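Lmo0135 protein (Listeria monocytogenes EGD-e, PDB 5ISU) is the substrate-binding protein CtaP of an ABC transporter and, as in related solute-binding proteins, probably takes part in peptide uptake. Local coordinates at residues L66-D71 and A143-I148; F98-I103 and G114-D119. All coordinates share one frame; numbering follows the deposited sequence.

Contact 1: L66-D71 and A143-I148; sequences LDISDD and AFENTI
Two methyl groups make the closest approach between L66-D71 and A143-I148: L66 CD1 lies 3.7 Å from I148 CD1, with the leucine and isoleucine side chains set obliquely to each other. I148 is stretched beyond its branch point (chi2 175°), which carries CD1 out from the helix to meet the strand. The second leucine methyl takes a different partner, L66 CD2 resting 3.9 Å from E145 CG. The fork of L66 thus spans two helical positions three residues apart.

Mixed contacts follow from the shape of E145. Its chain is extended from the backbone onward (chi1 176°), so that both the aliphatic part and the carboxylate come up against the strand. I68 runs nearly at a right angle to it and brings CD1 to 3.9 Å from E145 OE1, while E145 OE2 is 4.2 Å from L66 CD2. These are van der Waals contacts, and the two segments are joined without a polar bond.

Polar bonding is instead local to the turn after the strand. S69 OG donates to D71 OD1 at 2.6 Å, approaching from above the carboxylate plane, and also bonds T74 N. D71 OD1 in addition bonds L73 N, forming an Asx turn in the connection between strands 63-68 and 74-79.

Strand 66-68 and helix 144-148 run nearly antiparallel, their axes 11.0 Å apart at closest. Beside them, Y75 touches L66, I68 and I148, and its ring meets F144 edge-to-face. This is a short helix packed on a five-stranded antiparallel sheet, reaching from its outermost strand 63-68 to Y75 and F135 of the next strands, probably within the additional domain characteristic of OppA- and DppA-like binding proteins.

Contact 2: F98-I103 and G114-D119; sequences FTVNSI and GNFVFD
T99 O is gripped by two donors of its own helix, S102 OG at 2.7 Å and I103 N at 3.0 Å, both arriving from the same face of the carbonyl plane. The serine hydroxyl, tilted 26° from that plane, turns back on the helix and also bonds N34 ND2; T99 OG1 in turn bonds D95 O and I154 N.

Across to G114-D119 the contact is apolar and rests on the ring of F116, which V100 and I103 share. V100 meets the CD2-CE2 flank, with CG1 4.0 Å from F116 CD2 and CG2 close to CE2. I103 meets the CD1-CE1 flank: its CG2 is 3.9 Å from F116 CD1, and its CD1 is equally near F116 CE1. Both approach obliquely, from the same side of the ring plane. With CG2 of I103 opposite its backbone N (CG1 at chi1 -69°), that methyl reaches F116 CD1, and the extended CG1-CD1 arm (chi2 175°) brings CD1 to CE1.

All three residues are buried. Helix 93-104 is thereby joined to the segment leading into edge strand 117-118, while V123 and V125 of strand 121-129 touch F116 and V100 respectively, and helix 144-148 adds F144 and T147 against F116.

In the fold
Contacts 1 and 2 lie about 15 Å apart, centre to centre, and belong to one antiparallel sheet: contact 1 uses its outermost strand 63-68, contact 2 uses F116, just before the other outermost strand, 117-118. Helix 144-148 connects them. T147 CG2 packs 3.7 Å from F116 CZ, and F144 CE1 lies 3.9 Å from F116 CD2, so this helix faces contact 1 with one set of side chains and contact 2 with another. Along the chain, contact 2 is nested within the loop that contact 1 closes. Both centres lie more than 20 Å from the centre of the chain.

Contact 1: L66-D71 and A143-I148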
loop_
_atom_site.group_PDB
_atom_site.type_symbol
_atom_site.label_atom_id
_atom_site.label_comp_id
_atom_site.label_asym_id
_atom_site.label_seq_id
_atom_site.Cartn_x
_atom_site.Cartn_y
_atom_site.Cartn_z
ATOM N N LEU A 66 16.026 -11.188 13.875
ATOM C CA LEU A 66 15.028 -10.736 14.831
ATOM C C LEU A 66 14.758 -11.929 15.722
ATOM O O LEU A 66 14.640 -13.051 15.237
ATOM C CB LEU A 66 13.718 -10.356 14.141
ATOM C CG LEU A 66 12.516 -10.059 15.069
ATOM C CD1 LEU A 66 12.754 -8.799 15.888
ATOM C CD2 LEU A 66 11.216 -9.913 14.294
ATOM N N ASP A 67 14.660 -11.692 17.019
ATOM C CA ASP A 67 14.390 -12.760 17.962
ATOM C C ASP A 67 13.320 -12.257 18.933
ATOM O O ASP A 67 13.425 -11.167 19.486
ATOM C CB ASP A 67 15.684 -13.164 18.676
ATOM C CG ASP A 67 15.559 -14.468 19.448
ATOM O OD1 ASP A 67 14.434 -14.997 19.619
ATOM O OD2 ASP A 67 16.610 -14.974 19.898
ATOM N N ILE A 68 12.280 -13.055 19.107
ATOM C CA ILE A 68 11.160 -12.705 19.962
ATOM C C ILE A 68 11.192 -13.618 21.178
ATOM O O ILE A 68 11.298 -14.834 21.032
ATOM C CB ILE A 68 9.836 -12.884 19.183
ATOM C CG1 ILE A 68 9.892 -12.084 17.864
ATOM C CG2 ILE A 68 8.631 -12.479 20.034
ATOM C CD1 ILE A 68 8.691 -12.282 16.949
ATOM N N SER A 69 11.099 -13.036 22.374
ATOM C CA SER A 69 11.129 -13.815 23.604
ATOM C C SER A 69 9.894 -14.723 23.741
ATOM O O SER A 69 8.876 -14.505 23.100
ATOM C CB SER A 69 11.242 -12.895 24.840
ATOM O OG SER A 69 10.055 -12.139 25.046
ATOM N N ASP A 70 9.991 -15.704 24.625
ATOM C CA ASP A 70 8.892 -16.652 24.862
ATOM C C ASP A 70 7.597 -15.978 25.341
ATOM O O ASP A 70 6.516 -16.374 24.928
ATOM C CB ASP A 70 9.333 -17.724 25.862
ATOM C CG ASP A 70 10.601 -18.473 25.410
ATOM O OD1 ASP A 70 10.993 -18.368 24.212
ATOM O OD2 ASP A 70 11.203 -19.171 26.265
ATOM N N ASP A 71 7.718 -14.955 26.187
ATOM C CA ASP A 71 6.540 -14.207 26.685
ATOM C C ASP A 71 5.992 -13.148 25.683
ATOM O O ASP A 71 5.044 -12.436 26.002
ATOM C CB ASP A 71 6.813 -13.578 28.067
ATOM C CG ASP A 71 7.996 -12.593 28.067
ATOM O OD1 ASP A 71 8.358 -12.044 27.000
ATOM O OD2 ASP A 71 8.559 -12.358 29.160
ATOM N N ALA A 143 1.366 -7.852 15.955
ATOM C CA ALA A 143 1.564 -6.968 14.786
ATOM C C ALA A 143 2.847 -6.171 14.856
ATOM O O ALA A 143 3.251 -5.580 13.862
ATOM C CB ALA A 143 0.395 -5.998 14.642
ATOM N N PHE A 144 3.484 -6.121 16.027
ATOM C CA PHE A 144 4.721 -5.346 16.140
ATOM C C PHE A 144 5.860 -5.977 15.324
ATOM O O PHE A 144 6.782 -5.279 14.927
ATOM C CB PHE A 144 5.109 -5.138 17.588
ATOM C CG PHE A 144 6.278 -4.237 17.762
ATOM C CD1 PHE A 144 6.154 -2.879 17.492
ATOM C CD2 PHE A 144 7.490 -4.726 18.236
ATOM C CE1 PHE A 144 7.224 -2.020 17.667
ATOM C CE2 PHE A 144 8.567 -3.872 18.416
ATOM C CZ PHE A 144 8.437 -2.518 18.127
ATOM N N GLU A 145 5.791 -7.285 15.072
ATOM C CA GLU A 145 6.773 -7.925 14.201
ATOM C C GLU A 145 6.744 -7.274 12.813
ATOM O O GLU A 145 7.793 -7.046 12.211
ATOM C CB GLU A 145 6.512 -9.422 14.062
ATOM C CG GLU A 145 7.463 -10.125 13.082
ATOM C CD GLU A 145 7.381 -11.650 13.115
ATOM O OE1 GLU A 145 6.446 -12.220 13.747
ATOM O OE2 GLU A 145 8.272 -12.279 12.502
ATOM N N ASN A 146 5.544 -6.975 12.318
ATOM C CA ASN A 146 5.379 -6.330 11.021
ATOM C C ASN A 146 5.954 -4.906 11.023
ATOM O O ASN A 146 6.581 -4.473 10.037
ATOM C CB ASN A 146 3.911 -6.273 10.645
ATOM C CG ASN A 146 3.682 -5.634 9.291
ATOM O OD1 ASN A 146 4.095 -6.161 8.262
ATOM N ND2 ASN A 146 3.011 -4.495 9.287
ATOM N N THR A 147 5.720 -4.173 12.109
ATOM C CA THR A 147 6.256 -2.824 12.249
ATOM C C THR A 147 7.799 -2.871 12.169
ATOM O O THR A 147 8.415 -2.018 11.544
ATOM C CB THR A 147 5.806 -2.196 13.585
ATOM O OG1 THR A 147 4.376 -2.181 13.647
ATOM C CG2 THR A 147 6.311 -0.806 13.710
ATOM N N ILE A 148 8.418 -3.869 12.794
ATOM C CA ILE A 148 9.871 -4.022 12.709
ATOM C C ILE A 148 10.313 -4.323 11.260
ATOM O O ILE A 148 11.360 -3.854 10.828
ATOM C CB ILE A 148 10.392 -5.128 13.661
ATOM C CG1 ILE A 148 10.277 -4.668 15.112
ATOM C CG2 ILE A 148 11.856 -5.462 13.390
ATOM C CD1 ILE A 148 10.661 -5.742 16.112
#

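Contact 2: F98-I103 and G114-D119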
loop_
_atom_site.group_PDB
_atom_site.type_symbol
_atom_site.label_atom_id
_atom_site.label_comp_id
_atom_site.label_asym_id
_atom_site.label_seq_id
_atom_site.Cartn_x
_atom_site.Cartn_y
_atom_site.Cartn_z
ATOM N N PHE A 98 17.415 6.094 18.158
ATOM C CA PHE A 98 17.088 7.482 17.881
ATOM C C PHE A 98 15.872 7.592 16.968
ATOM O O PHE A 98 15.016 8.451 17.176
ATOM C CB PHE A 98 18.279 8.241 17.260
ATOM C CG PHE A 98 17.887 9.558 16.661
ATOM C CD1 PHE A 98 17.740 10.676 17.460
ATOM C CD2 PHE A 98 17.610 9.662 15.308
ATOM C CE1 PHE A 98 17.348 11.883 16.921
ATOM C CE2 PHE A 98 17.208 10.864 14.753
ATOM C CZ PHE A 98 17.076 11.979 15.562
ATOM N N THR A 99 15.792 6.733 15.964
ATOM C CA THR A 99 14.656 6.802 15.037
ATOM C C THR A 99 13.322 6.538 15.751
ATOM O O THR A 99 12.357 7.285 15.557
ATOM C CB THR A 99 14.798 5.857 13.830
ATOM O OG1 THR A 99 16.037 6.116 13.138
ATOM C CG2 THR A 99 13.644 6.082 12.868
ATOM N N VAL A 100 13.287 5.514 16.600
ATOM C CA VAL A 100 12.067 5.175 17.332
ATOM C C VAL A 100 11.676 6.303 18.283
ATOM O O VAL A 100 10.500 6.656 18.363
ATOM C CB VAL A 100 12.204 3.856 18.123
ATOM C CG1 VAL A 100 10.989 3.620 19.043
ATOM C CG2 VAL A 100 12.396 2.693 17.183
ATOM N N ASN A 101 12.654 6.866 18.989
ATOM C CA ASN A 101 12.380 7.985 19.917
ATOM C C ASN A 101 11.913 9.220 19.150
ATOM O O ASN A 101 11.074 9.977 19.652
ATOM C CB ASN A 101 13.600 8.313 20.792
ATOM C CG ASN A 101 13.942 7.196 21.781
ATOM O OD1 ASN A 101 15.109 6.980 22.108
ATOM N ND2 ASN A 101 12.933 6.483 22.249
ATOM N N SER A 102 12.424 9.411 17.932
ATOM C CA SER A 102 12.006 10.565 17.125
ATOM C C SER A 102 10.560 10.362 16.602
ATOM O O SER A 102 9.840 11.333 16.387
ATOM C CB SER A 102 12.994 10.865 15.986
ATOM O OG SER A 102 12.920 9.883 14.962
ATOM N N ILE A 103 10.135 9.110 16.429
ATOM C CA ILE A 103 8.745 8.810 16.007
ATOM C C ILE A 103 7.799 8.915 17.211
ATOM O O ILE A 103 6.655 9.389 17.084
ATOM C CB ILE A 103 8.620 7.400 15.379
ATOM C CG1 ILE A 103 9.328 7.356 14.020
ATOM C CG2 ILE A 103 7.155 7.017 15.168
ATOM C CD1 ILE A 103 9.353 5.981 13.381
ATOM N N GLY A 114 1.512 5.639 15.984
ATOM C CA GLY A 114 0.569 4.620 16.476
ATOM C C GLY A 114 1.083 3.178 16.520
ATOM O O GLY A 114 0.618 2.378 17.325
ATOM N N ASN A 115 2.045 2.857 15.663
ATOM C CA ASN A 115 2.641 1.519 15.599
ATOM C C ASN A 115 3.612 1.209 16.752
ATOM O O ASN A 115 3.998 0.046 16.956
ATOM C CB ASN A 115 3.395 1.362 14.274
ATOM C CG ASN A 115 2.483 1.485 13.054
ATOM O OD1 ASN A 115 1.272 1.370 13.163
ATOM N ND2 ASN A 115 3.078 1.698 11.882
ATOM N N PHE A 116 4.029 2.245 17.476
ATOM C CA PHE A 116 4.961 2.086 18.598
ATOM C C PHE A 116 4.313 2.383 19.955
ATOM O O PHE A 116 5.010 2.450 20.976
ATOM C CB PHE A 116 6.196 2.973 18.382
ATOM C CG PHE A 116 6.958 2.652 17.118
ATOM C CD1 PHE A 116 6.609 3.238 15.924
ATOM C CD2 PHE A 116 8.020 1.757 17.135
ATOM C CE1 PHE A 116 7.298 2.940 14.759
ATOM C CE2 PHE A 116 8.720 1.458 15.988
ATOM C CZ PHE A 116 8.356 2.047 14.792
ATOM N N VAL A 117 2.983 2.523 19.958
ATOM C CA VAL A 117 2.210 2.814 21.168
ATOM C C VAL A 117 1.073 1.775 21.329
ATOM O O VAL A 117 0.465 1.349 20.346
ATOM C CB VAL A 117 1.624 4.236 21.098
ATOM C CG1 VAL A 117 0.908 4.594 22.386
ATOM C CG2 VAL A 117 2.731 5.239 20.831
ATOM N N PHE A 118 0.809 1.376 22.576
ATOM C CA PHE A 118 -0.212 0.370 22.901
ATOM C C PHE A 118 -0.886 0.799 24.174
ATOM O O PHE A 118 -0.224 0.912 25.202
ATOM C CB PHE A 118 0.453 -0.984 23.099
ATOM C CG PHE A 118 1.310 -1.379 21.956
ATOM C CD1 PHE A 118 0.743 -1.917 20.807
ATOM C CD2 PHE A 118 2.677 -1.144 21.986
ATOM C CE1 PHE A 118 1.530 -2.252 19.723
ATOM C CE2 PHE A 118 3.470 -1.469 20.898
ATOM C CZ PHE A 118 2.898 -2.028 19.766
ATOM N N ASP A 119 -2.196 1.040 24.111
ATOM C CA ASP A 119 -2.963 1.554 25.263
ATOM C C ASP A 119 -2.302 2.823 25.809
ATOM O O ASP A 119 -2.182 3.007 27.013
ATOM C CB ASP A 119 -3.137 0.502 26.383
ATOM C CG ASP A 119 -4.178 -0.551 26.053
ATOM O OD1 ASP A 119 -4.237 -0.996 24.889
ATOM O OD2 ASP A 119 -4.926 -0.947 26.982
#